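Local coordinates for chitinase (Chromobacterium violaceum, PDB 4TXG), which probably hydrolyses the glycosidic bonds of chitin as a secreted family 18 glycoside hydrolase, at residues F313-S318 / N393-D398; Y375-M380 / H446-G451; D442-Y447 / V457-P462. All blocks are in the same frame, centred on the assembly; numbering follows the deposited sequence.

Contact 1: F313-S318 / N393-D398; sequences FEYPTS and NVMSYD. With CS (cesium ion), chain D; CS (cesium ion), chain M.
Glu314 and Met395 bring the two backbones nearest each other, and even there the CA atoms are 10.7 Å apart, so the meeting is left to side chains reaching inward from a loop and from strand 391-395. Glu314 stretches an extended chain from CG onward, and its OE2 comes to 3.5 Å from SD of Met395, the two side chains slanting past each other. The last torsion of Met395 (chi3 -62°) folds CE back from the sulfur to the rim of the Tyr315 ring, near the ring plane, with 3.9 Å between CE and CE1. The peptide bond before Tyr315 is cis, and CB of Glu314 lies over the centre of the tyrosine ring.

This is the mouth at the C-terminal ends of the strands of a TIM barrel. Glu314 ends the DxxDxDxE signature of family 18, where the glutamate is usually the proton donor, and Met395 to Asp398 form the Met-Ser-Tyr-Asp run that follows strand 391-395 and lines the cleft in relatives. In the crystal a cesium ion occupies the spot: both carboxylate oxygens of Glu314 bind it, OE1 at 3.2 Å and OE2 at 3.0 Å, while Met395 SD is a distant ligand at 3.6 Å. Five waters also coordinate it. One of them is hydrogen-bonded at 2.8 Å to Tyr315 OH, tying the phenol to the ion indirectly. Another, 2.9 Å from Tyr397 OH, is shared with a second cesium, whose other ligands include OD2 of Asp398 and the hydroxyl of Tyr464. The remaining Asp398 oxygen, OD1, is held by a salt bridge to Arg466 and a hydrogen bond from Asn410.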
loop_
_atom_site.group_PDB
_atom_site.type_symbol
_atom_site.label_atom_id
_atom_site.label_comp_id
_atom_site.label_asym_id
_atom_site.label_seq_id
_atom_site.Cartn_x
_atom_site.Cartn_y
_atom_site.Cartn_z
ATOM N N PHE A 313 -8.522 2.392 -2.354
ATOM C CA PHE A 313 -9.033 3.648 -2.897
ATOM C C PHE A 313 -7.887 4.367 -3.612
ATOM O O PHE A 313 -6.964 4.865 -2.962
ATOM C CB PHE A 313 -9.626 4.454 -1.719
ATOM C CG PHE A 313 -10.273 5.787 -2.062
ATOM C CD1 PHE A 313 -10.128 6.413 -3.299
ATOM C CD2 PHE A 313 -11.018 6.434 -1.082
ATOM C CE1 PHE A 313 -10.724 7.654 -3.551
ATOM C CE2 PHE A 313 -11.632 7.665 -1.328
ATOM C CZ PHE A 313 -11.475 8.279 -2.563
ATOM N N GLU A 314 -7.927 4.398 -4.947
ATOM C CA GLU A 314 -6.851 5.011 -5.723
ATOM C C GLU A 314 -7.345 6.257 -6.471
ATOM O O GLU A 314 -7.809 6.132 -7.606
ATOM C CB GLU A 314 -6.255 3.992 -6.720
ATOM C CG GLU A 314 -5.784 2.678 -6.039
ATOM C CD GLU A 314 -5.031 1.700 -6.954
ATOM O OE1 GLU A 314 -4.756 2.012 -8.130
ATOM O OE2 GLU A 314 -4.706 0.593 -6.479
ATOM N N TYR A 315 -7.241 7.456 -5.881
ATOM C CA TYR A 315 -6.602 7.738 -4.583
ATOM C C TYR A 315 -7.302 8.901 -3.910
ATOM O O TYR A 315 -7.766 9.807 -4.601
ATOM C CB TYR A 315 -5.132 8.140 -4.747
ATOM C CG TYR A 315 -4.276 7.089 -5.369
ATOM C CD1 TYR A 315 -3.719 6.088 -4.595
ATOM C CD2 TYR A 315 -4.036 7.090 -6.737
ATOM C CE1 TYR A 315 -2.934 5.117 -5.162
ATOM C CE2 TYR A 315 -3.264 6.117 -7.314
ATOM C CZ TYR A 315 -2.715 5.135 -6.521
ATOM O OH TYR A 315 -1.932 4.164 -7.097
ATOM N N PRO A 316 -7.323 8.915 -2.568
ATOM C CA PRO A 316 -7.901 10.047 -1.841
ATOM C C PRO A 316 -6.883 11.175 -1.676
ATOM O O PRO A 316 -6.533 11.552 -0.553
ATOM C CB PRO A 316 -8.271 9.433 -0.488
ATOM C CG PRO A 316 -7.170 8.410 -0.264
ATOM C CD PRO A 316 -6.890 7.837 -1.654
ATOM N N THR A 317 -6.396 11.703 -2.791
ATOM C CA THR A 317 -5.373 12.729 -2.715
ATOM C C THR A 317 -5.856 14.037 -3.329
ATOM O O THR A 317 -6.678 14.042 -4.252
ATOM C CB THR A 317 -4.075 12.272 -3.413
ATOM O OG1 THR A 317 -3.058 13.268 -3.258
ATOM C CG2 THR A 317 -4.305 12.004 -4.897
ATOM N N SER A 318 -5.338 15.149 -2.815
ATOM C CA SER A 318 -5.711 16.460 -3.321
ATOM C C SER A 318 -4.851 16.925 -4.514
ATOM O O SER A 318 -5.018 18.055 -4.971
ATOM C CB SER A 318 -5.629 17.499 -2.198
ATOM O OG SER A 318 -4.278 17.721 -1.807
ATOM N N ASN A 393 -0.796 -2.171 3.238
ATOM C CA ASN A 393 -0.050 -2.849 2.189
ATOM C C ASN A 393 0.459 -1.781 1.252
ATOM O O ASN A 393 -0.321 -1.203 0.488
ATOM C CB ASN A 393 -0.942 -3.843 1.446
ATOM C CG ASN A 393 -1.472 -4.929 2.358
ATOM O OD1 ASN A 393 -0.720 -5.496 3.146
ATOM N ND2 ASN A 393 -2.767 -5.190 2.287
ATOM N N VAL A 394 1.753 -1.493 1.324
ATOM C CA VAL A 394 2.289 -0.358 0.583
ATOM C C VAL A 394 2.547 -0.773 -0.861
ATOM O O VAL A 394 3.241 -1.760 -1.106
ATOM C CB VAL A 394 3.593 0.177 1.213
ATOM C CG1 VAL A 394 4.127 1.346 0.374
ATOM C CG2 VAL A 394 3.354 0.597 2.677
ATOM N N MET A 395 1.983 -0.032 -1.812
ATOM C CA MET A 395 2.100 -0.389 -3.223
ATOM C C MET A 395 3.416 0.151 -3.775
ATOM O O MET A 395 3.456 1.078 -4.599
ATOM C CB MET A 395 0.887 0.120 -4.011
ATOM C CG MET A 395 -0.381 -0.649 -3.631
ATOM S SD MET A 395 -1.872 -0.126 -4.516
ATOM C CE MET A 395 -1.966 1.567 -3.949
ATOM N N SER A 396 4.494 -0.440 -3.270
ATOM C CA SER A 396 5.856 -0.105 -3.666
ATOM C C SER A 396 6.226 -0.837 -4.954
ATOM O O SER A 396 7.193 -1.596 -5.020
ATOM C CB SER A 396 6.835 -0.437 -2.534
ATOM O OG SER A 396 6.475 -1.641 -1.870
ATOM N N TYR A 397 5.410 -0.605 -5.970
ATOM C CA TYR A 397 5.656 -1.090 -7.314
ATOM C C TYR A 397 4.926 -0.125 -8.234
ATOM O O TYR A 397 4.267 0.801 -7.754
ATOM C CB TYR A 397 5.186 -2.540 -7.497
ATOM C CG TYR A 397 3.817 -2.883 -6.902
ATOM C CD1 TYR A 397 2.650 -2.293 -7.380
ATOM C CD2 TYR A 397 3.701 -3.815 -5.880
ATOM C CE1 TYR A 397 1.404 -2.615 -6.839
ATOM C CE2 TYR A 397 2.462 -4.147 -5.343
ATOM C CZ TYR A 397 1.319 -3.544 -5.831
ATOM O OH TYR A 397 0.090 -3.869 -5.296
ATOM N N ASP A 398 5.037 -0.341 -9.541
ATOM C CA ASP A 398 4.592 0.644 -10.529
ATOM C C ASP A 398 5.143 2.036 -10.233
ATOM O O ASP A 398 4.468 3.042 -10.466
ATOM C CB ASP A 398 3.067 0.685 -10.612
ATOM C CG ASP A 398 2.501 -0.503 -11.360
ATOM O OD1 ASP A 398 3.291 -1.252 -11.969
ATOM O OD2 ASP A 398 1.267 -0.679 -11.355
HETATM CS CS CS D . -2.139 0.095 -8.055
HETATM CS CS CS M . -0.225 -3.509 -9.798
HETATM O O HOH W 1 -2.162 2.834 -9.521
HETATM O O HOH W 2 -2.051 -3.195 -7.062
HETATM O O HOH W 3 -2.900 -1.124 -11.139
HETATM O O HOH W 4 -4.167 -2.217 -6.847
HETATM O O HOH W 5 0.160 0.148 -9.469
#

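Contact 2: Y375-M380 / H446-G451; sequences YLLRGM and HYYRGG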
loop_
_atom_site.group_PDB
_atom_site.type_symbol
_atom_site.label_atom_id
_atom_site.label_comp_id
_atom_site.label_asym_id
_atom_site.label_seq_id
_atom_site.Cartn_x
_atom_site.Cartn_y
_atom_site.Cartn_z
ATOM N N TYR A 375 4.743 11.749 -4.751
ATOM C CA TYR A 375 3.879 12.717 -5.418
ATOM C C TYR A 375 2.438 12.609 -4.900
ATOM O O TYR A 375 1.852 13.605 -4.470
ATOM C CB TYR A 375 3.924 12.510 -6.934
ATOM C CG TYR A 375 2.712 13.039 -7.683
ATOM C CD1 TYR A 375 2.578 14.391 -7.981
ATOM C CD2 TYR A 375 1.706 12.168 -8.107
ATOM C CE1 TYR A 375 1.471 14.864 -8.680
ATOM C CE2 TYR A 375 0.597 12.630 -8.795
ATOM C CZ TYR A 375 0.486 13.979 -9.080
ATOM O OH TYR A 375 -0.614 14.435 -9.767
ATOM N N LEU A 376 1.877 11.403 -4.931
ATOM C CA LEU A 376 0.514 11.204 -4.422
ATOM C C LEU A 376 0.397 11.617 -2.960
ATOM O O LEU A 376 -0.578 12.250 -2.561
ATOM C CB LEU A 376 0.082 9.743 -4.577
ATOM C CG LEU A 376 -0.053 9.221 -6.008
ATOM C CD1 LEU A 376 -0.398 7.732 -6.034
ATOM C CD2 LEU A 376 -1.105 10.023 -6.763
ATOM N N LEU A 377 1.396 11.259 -2.161
ATOM C CA LEU A 377 1.336 11.512 -0.726
ATOM C C LEU A 377 1.433 12.994 -0.392
ATOM O O LEU A 377 1.032 13.417 0.699
ATOM C CB LEU A 377 2.446 10.732 -0.018
ATOM C CG LEU A 377 2.229 9.214 0.037
ATOM C CD1 LEU A 377 3.511 8.518 0.482
ATOM C CD2 LEU A 377 1.060 8.812 0.950
ATOM N N ARG A 378 1.943 13.796 -1.328
ATOM C CA ARG A 378 2.032 15.234 -1.072
ATOM C C ARG A 378 0.627 15.832 -0.921
ATOM O O ARG A 378 0.450 16.878 -0.303
ATOM C CB ARG A 378 2.802 15.942 -2.189
ATOM C CG ARG A 378 3.027 17.428 -1.940
ATOM C CD ARG A 378 3.980 18.009 -2.972
ATOM N NE ARG A 378 5.312 17.414 -2.891
ATOM C CZ ARG A 378 6.338 17.952 -2.236
ATOM N NH1 ARG A 378 6.192 19.097 -1.592
ATOM N NH2 ARG A 378 7.521 17.340 -2.234
ATOM N N GLY A 379 -0.371 15.148 -1.470
ATOM C CA GLY A 379 -1.746 15.601 -1.361
ATOM C C GLY A 379 -2.557 14.837 -0.326
ATOM O O GLY A 379 -3.779 14.896 -0.339
ATOM N N MET A 380 -1.886 14.125 0.571
ATOM C CA MET A 380 -2.605 13.327 1.565
ATOM C C MET A 380 -2.273 13.727 3.009
ATOM O O MET A 380 -2.320 12.891 3.922
ATOM C CB MET A 380 -2.327 11.837 1.306
ATOM C CG MET A 380 -2.906 11.402 -0.054
ATOM S SD MET A 380 -2.427 9.780 -0.671
ATOM C CE MET A 380 -3.152 8.745 0.588
ATOM N N HIS A 446 9.700 4.183 5.117
ATOM C CA HIS A 446 10.048 5.163 6.135
ATOM C C HIS A 446 9.002 6.264 6.246
ATOM O O HIS A 446 8.780 6.799 7.341
ATOM C CB HIS A 446 11.438 5.729 5.855
ATOM C CG HIS A 446 12.524 4.815 6.329
ATOM N ND1 HIS A 446 12.710 4.540 7.664
ATOM C CD2 HIS A 446 13.421 4.062 5.650
ATOM C CE1 HIS A 446 13.709 3.678 7.796
ATOM N NE2 HIS A 446 14.161 3.380 6.594
ATOM N N TYR A 447 8.328 6.573 5.141
ATOM C CA TYR A 447 7.192 7.487 5.212
ATOM C C TYR A 447 6.130 6.934 6.178
ATOM O O TYR A 447 5.657 7.639 7.076
ATOM C CB TYR A 447 6.570 7.724 3.812
ATOM C CG TYR A 447 5.223 8.421 3.892
ATOM C CD1 TYR A 447 4.052 7.690 4.076
ATOM C CD2 TYR A 447 5.124 9.813 3.829
ATOM C CE1 TYR A 447 2.828 8.317 4.190
ATOM C CE2 TYR A 447 3.892 10.442 3.937
ATOM C CZ TYR A 447 2.749 9.681 4.120
ATOM O OH TYR A 447 1.496 10.293 4.223
ATOM N N TYR A 448 5.752 5.676 5.990
ATOM C CA TYR A 448 4.638 5.125 6.769
ATOM C C TYR A 448 4.987 4.927 8.245
ATOM O O TYR A 448 4.093 4.903 9.091
ATOM C CB TYR A 448 4.131 3.820 6.122
ATOM C CG TYR A 448 3.279 4.178 4.916
ATOM C CD1 TYR A 448 1.986 4.649 5.082
ATOM C CD2 TYR A 448 3.790 4.112 3.623
ATOM C CE1 TYR A 448 1.209 5.035 4.000
ATOM C CE2 TYR A 448 3.014 4.496 2.524
ATOM C CZ TYR A 448 1.723 4.950 2.724
ATOM O OH TYR A 448 0.929 5.344 1.655
ATOM N N ARG A 449 6.274 4.831 8.572
ATOM C CA ARG A 449 6.665 4.723 9.979
ATOM C C ARG A 449 6.401 6.004 10.763
ATOM O O ARG A 449 6.467 6.006 11.994
ATOM C CB ARG A 449 8.141 4.347 10.101
ATOM C CG ARG A 449 8.419 2.908 9.710
ATOM C CD ARG A 449 7.836 1.942 10.758
ATOM N NE ARG A 449 8.691 1.952 11.941
ATOM C CZ ARG A 449 8.453 2.669 13.020
ATOM N NH1 ARG A 449 7.356 3.412 13.092
ATOM N NH2 ARG A 449 9.299 2.637 14.033
ATOM N N GLY A 450 6.130 7.098 10.060
ATOM C CA GLY A 450 5.782 8.329 10.738
ATOM C C GLY A 450 4.544 8.143 11.595
ATOM O O GLY A 450 4.442 8.720 12.680
ATOM N N GLY A 451 3.607 7.323 11.120
ATOM C CA GLY A 451 2.332 7.162 11.807
ATOM C C GLY A 451 1.980 5.727 12.171
ATOM O O GLY A 451 0.880 5.472 12.665
HETATM O O HOH W 6 1.613 12.851 3.313
#
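Tyr447 offers the face of its ring to Leu377. Leu377 CD1 stands 3.6 Å from the centroid of the Tyr447 ring and only 5° off the normal, an almost ideally centred CH-pi contact, while Leu377 CD2 lies by the phenolic end, 3.7 Å from Tyr447 CZ. With CG turned away from the backbone N (chi1 168°), the Tyr447 side chain reaches across to helix 374-377, where the leucine meets it obliquely. Its hydroxyl is also linked to that helix through a water, 2.7 Å from Tyr447 OH and hydrogen-bonded in turn to the carbonyl oxygen of Leu377.

Tyr448 comes next, and its long side chain brings the hydroxyl round to the same leucine: Tyr448 OH is 3.5 Å from Leu377 CD2. That hydroxyl is hydrogen-bonded to the carbonyl oxygen of Pro371, at the end of strand 365-371. CD1 of Tyr447 lies over the centre of the Tyr448 ring. Further on, Gly450 N bonds to Tyr447 O and Gly451 N to Tyr448 O.

Dispersion and CH-pi packing thus make the direct contact, while the water takes the Tyr447 hydroxyl and Pro371 O the Tyr448 hydroxyl, so burying both phenols against a leucine need not strand a polar group.

Contact 3: D442-Y447 / V457-P462; sequences DWAYHY and VNMGVP
In the beta-alpha-beta crossover that carries the TIM barrel from strand 391-395 to its parallel neighbour 457-462, helix 441-448 lies on the outside of the barrel wall, and this contact is where it packs on the second strand. Segments 442-447 and 457-462 run nearly antiparallel, at 158°, with their axes 9.4 Å apart at the closest approach. The backbones come nearest at Tyr445 and Met459, CA to CA 7.1 Å.

Met459 points from the strand at the helix and makes the larger part of the strand's contribution. Bends at chi2 (-51°) and chi3 (-62°) bring the sulfur and the methyl alongside the helix. Met459 SD rests 3.7 Å from CB of Tyr445. It also stands at the edge of that tyrosine's ring, 5.5 Å from the centroid, a Met-aromatic contact made near the ring plane and not over a face.

Val457, two residues earlier and on the same side of the strand, meets the ring edge too: CG1 is 4.0 Å from CD1 of Tyr445, the two side chains crossing at about a right angle. Trp591 of helix 582-594 joins the same layer, touching Met459 and meeting the Tyr445 ring edge-to-face.

The Met459 methyl finishes against the helix backbone, with CE 3.7 Å from the amide N of Tyr445 and 4.2 Å from CB of Ala444.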
loop_
_atom_site.group_PDB
_atom_site.type_symbol
_atom_site.label_atom_id
_atom_site.label_comp_id
_atom_site.label_asym_id
_atom_site.label_seq_id
_atom_site.Cartn_x
_atom_site.Cartn_y
_atom_site.Cartn_z
ATOM N N ASP A 442 12.247 1.678 0.093
ATOM C CA ASP A 442 12.821 2.075 1.380
ATOM C C ASP A 442 12.244 3.419 1.820
ATOM O O ASP A 442 11.912 3.594 3.002
ATOM C CB ASP A 442 14.354 2.133 1.276
ATOM C CG ASP A 442 15.030 2.515 2.579
ATOM O OD1 ASP A 442 15.329 1.619 3.403
ATOM O OD2 ASP A 442 15.296 3.722 2.772
ATOM N N TRP A 443 12.091 4.353 0.878
ATOM C CA TRP A 443 11.578 5.683 1.228
ATOM C C TRP A 443 10.126 5.570 1.674
ATOM O O TRP A 443 9.724 6.153 2.690
ATOM C CB TRP A 443 11.695 6.675 0.049
ATOM C CG TRP A 443 11.145 8.036 0.419
ATOM C CD1 TRP A 443 11.834 9.082 0.961
ATOM C CD2 TRP A 443 9.780 8.463 0.317
ATOM N NE1 TRP A 443 10.983 10.145 1.190
ATOM C CE2 TRP A 443 9.715 9.788 0.799
ATOM C CE3 TRP A 443 8.606 7.856 -0.157
ATOM C CZ2 TRP A 443 8.525 10.519 0.835
ATOM C CZ3 TRP A 443 7.415 8.575 -0.114
ATOM C CH2 TRP A 443 7.385 9.899 0.380
ATOM N N ALA A 444 9.336 4.812 0.916
ATOM C CA ALA A 444 7.918 4.641 1.228
ATOM C C ALA A 444 7.713 3.984 2.592
ATOM O O ALA A 444 6.833 4.380 3.354
ATOM C CB ALA A 444 7.235 3.823 0.138
ATOM N N TYR A 445 8.501 2.954 2.893
ATOM C CA TYR A 445 8.434 2.333 4.212
ATOM C C TYR A 445 8.663 3.385 5.300
ATOM O O TYR A 445 7.916 3.478 6.285
ATOM C CB TYR A 445 9.470 1.211 4.336
ATOM C CG TYR A 445 9.767 0.834 5.769
ATOM C CD1 TYR A 445 8.855 0.090 6.521
ATOM C CD2 TYR A 445 10.953 1.231 6.374
ATOM C CE1 TYR A 445 9.124 -0.245 7.838
ATOM C CE2 TYR A 445 11.226 0.890 7.691
ATOM C CZ TYR A 445 10.311 0.162 8.413
ATOM O OH TYR A 445 10.587 -0.161 9.730
ATOM N N HIS A 446 9.700 4.183 5.117
ATOM C CA HIS A 446 10.048 5.163 6.135
ATOM C C HIS A 446 9.002 6.264 6.246
ATOM O O HIS A 446 8.780 6.799 7.341
ATOM C CB HIS A 446 11.438 5.729 5.855
ATOM C CG HIS A 446 12.524 4.815 6.329
ATOM N ND1 HIS A 446 12.710 4.540 7.664
ATOM C CD2 HIS A 446 13.421 4.062 5.650
ATOM C CE1 HIS A 446 13.709 3.678 7.796
ATOM N NE2 HIS A 446 14.161 3.380 6.594
ATOM N N TYR A 447 8.328 6.573 5.141
ATOM C CA TYR A 447 7.192 7.487 5.212
ATOM C C TYR A 447 6.130 6.934 6.178
ATOM O O TYR A 447 5.657 7.639 7.076
ATOM C CB TYR A 447 6.570 7.724 3.812
ATOM C CG TYR A 447 5.223 8.421 3.892
ATOM C CD1 TYR A 447 4.052 7.690 4.076
ATOM C CD2 TYR A 447 5.124 9.813 3.829
ATOM C CE1 TYR A 447 2.828 8.317 4.190
ATOM C CE2 TYR A 447 3.892 10.442 3.937
ATOM C CZ TYR A 447 2.749 9.681 4.120
ATOM O OH TYR A 447 1.496 10.293 4.223
ATOM N N VAL A 457 3.141 -2.346 9.042
ATOM C CA VAL A 457 3.477 -2.005 7.658
ATOM C C VAL A 457 3.927 -3.246 6.886
ATOM O O VAL A 457 4.767 -4.001 7.373
ATOM C CB VAL A 457 4.608 -0.949 7.586
ATOM C CG1 VAL A 457 4.918 -0.585 6.137
ATOM C CG2 VAL A 457 4.226 0.309 8.382
ATOM N N ASN A 458 3.375 -3.453 5.694
ATOM C CA ASN A 458 3.865 -4.499 4.789
ATOM C C ASN A 458 4.221 -3.877 3.449
ATOM O O ASN A 458 3.483 -3.037 2.943
ATOM C CB ASN A 458 2.820 -5.596 4.608
ATOM C CG ASN A 458 2.229 -6.039 5.933
ATOM O OD1 ASN A 458 2.828 -6.812 6.670
ATOM N ND2 ASN A 458 1.066 -5.510 6.256
ATOM N N MET A 459 5.348 -4.281 2.875
ATOM C CA MET A 459 5.793 -3.673 1.626
ATOM C C MET A 459 5.451 -4.551 0.428
ATOM O O MET A 459 5.647 -5.769 0.468
ATOM C CB MET A 459 7.301 -3.408 1.681
ATOM C CG MET A 459 7.706 -2.509 2.847
ATOM S SD MET A 459 6.769 -0.976 2.983
ATOM C CE MET A 459 7.190 -0.166 1.439
ATOM N N GLY A 460 4.950 -3.929 -0.639
ATOM C CA GLY A 460 4.548 -4.674 -1.824
ATOM C C GLY A 460 5.679 -4.938 -2.806
ATOM O O GLY A 460 6.573 -4.115 -2.977
ATOM N N VAL A 461 5.621 -6.093 -3.465
ATOM C CA VAL A 461 6.510 -6.408 -4.578
ATOM C C VAL A 461 5.669 -6.932 -5.741
ATOM O O VAL A 461 4.584 -7.497 -5.522
ATOM C CB VAL A 461 7.567 -7.472 -4.203
ATOM C CG1 VAL A 461 8.460 -6.974 -3.074
ATOM C CG2 VAL A 461 6.897 -8.800 -3.834
ATOM N N PRO A 462 6.149 -6.739 -6.980
ATOM C CA PRO A 462 5.390 -7.187 -8.151
ATOM C C PRO A 462 5.785 -8.580 -8.624
ATOM O O PRO A 462 6.968 -8.908 -8.608
ATOM C CB PRO A 462 5.766 -6.152 -9.211
ATOM C CG PRO A 462 7.209 -5.854 -8.891
ATOM C CD PRO A 462 7.307 -5.908 -7.374
#

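The three contacts lie 10 to 11 Å apart, centre to centre, and step from the mouth of the barrel to its outer layer. Contact 1 holds the cesium beside Glu314; in contact 2, which does not touch the ion, the Tyr448 side chain is about 11 Å from that cesium, nearest atoms. Contacts 1 and 2 are joined by the hydrogen bond from Thr317 OG1 to Leu376 O, 2.8 Å. Contacts 1 and 3 use adjacent parallel strands, 391-395 and 457-462: Ser396 OG is 2.7 Å from Gly460 O, and Val394 CG1 packs 3.6 Å from Met459 CE. Helix 441-448 serves contacts 2 and 3 alike, and Leu377 CD1 also touches Trp443 CZ3 at 3.9 Å.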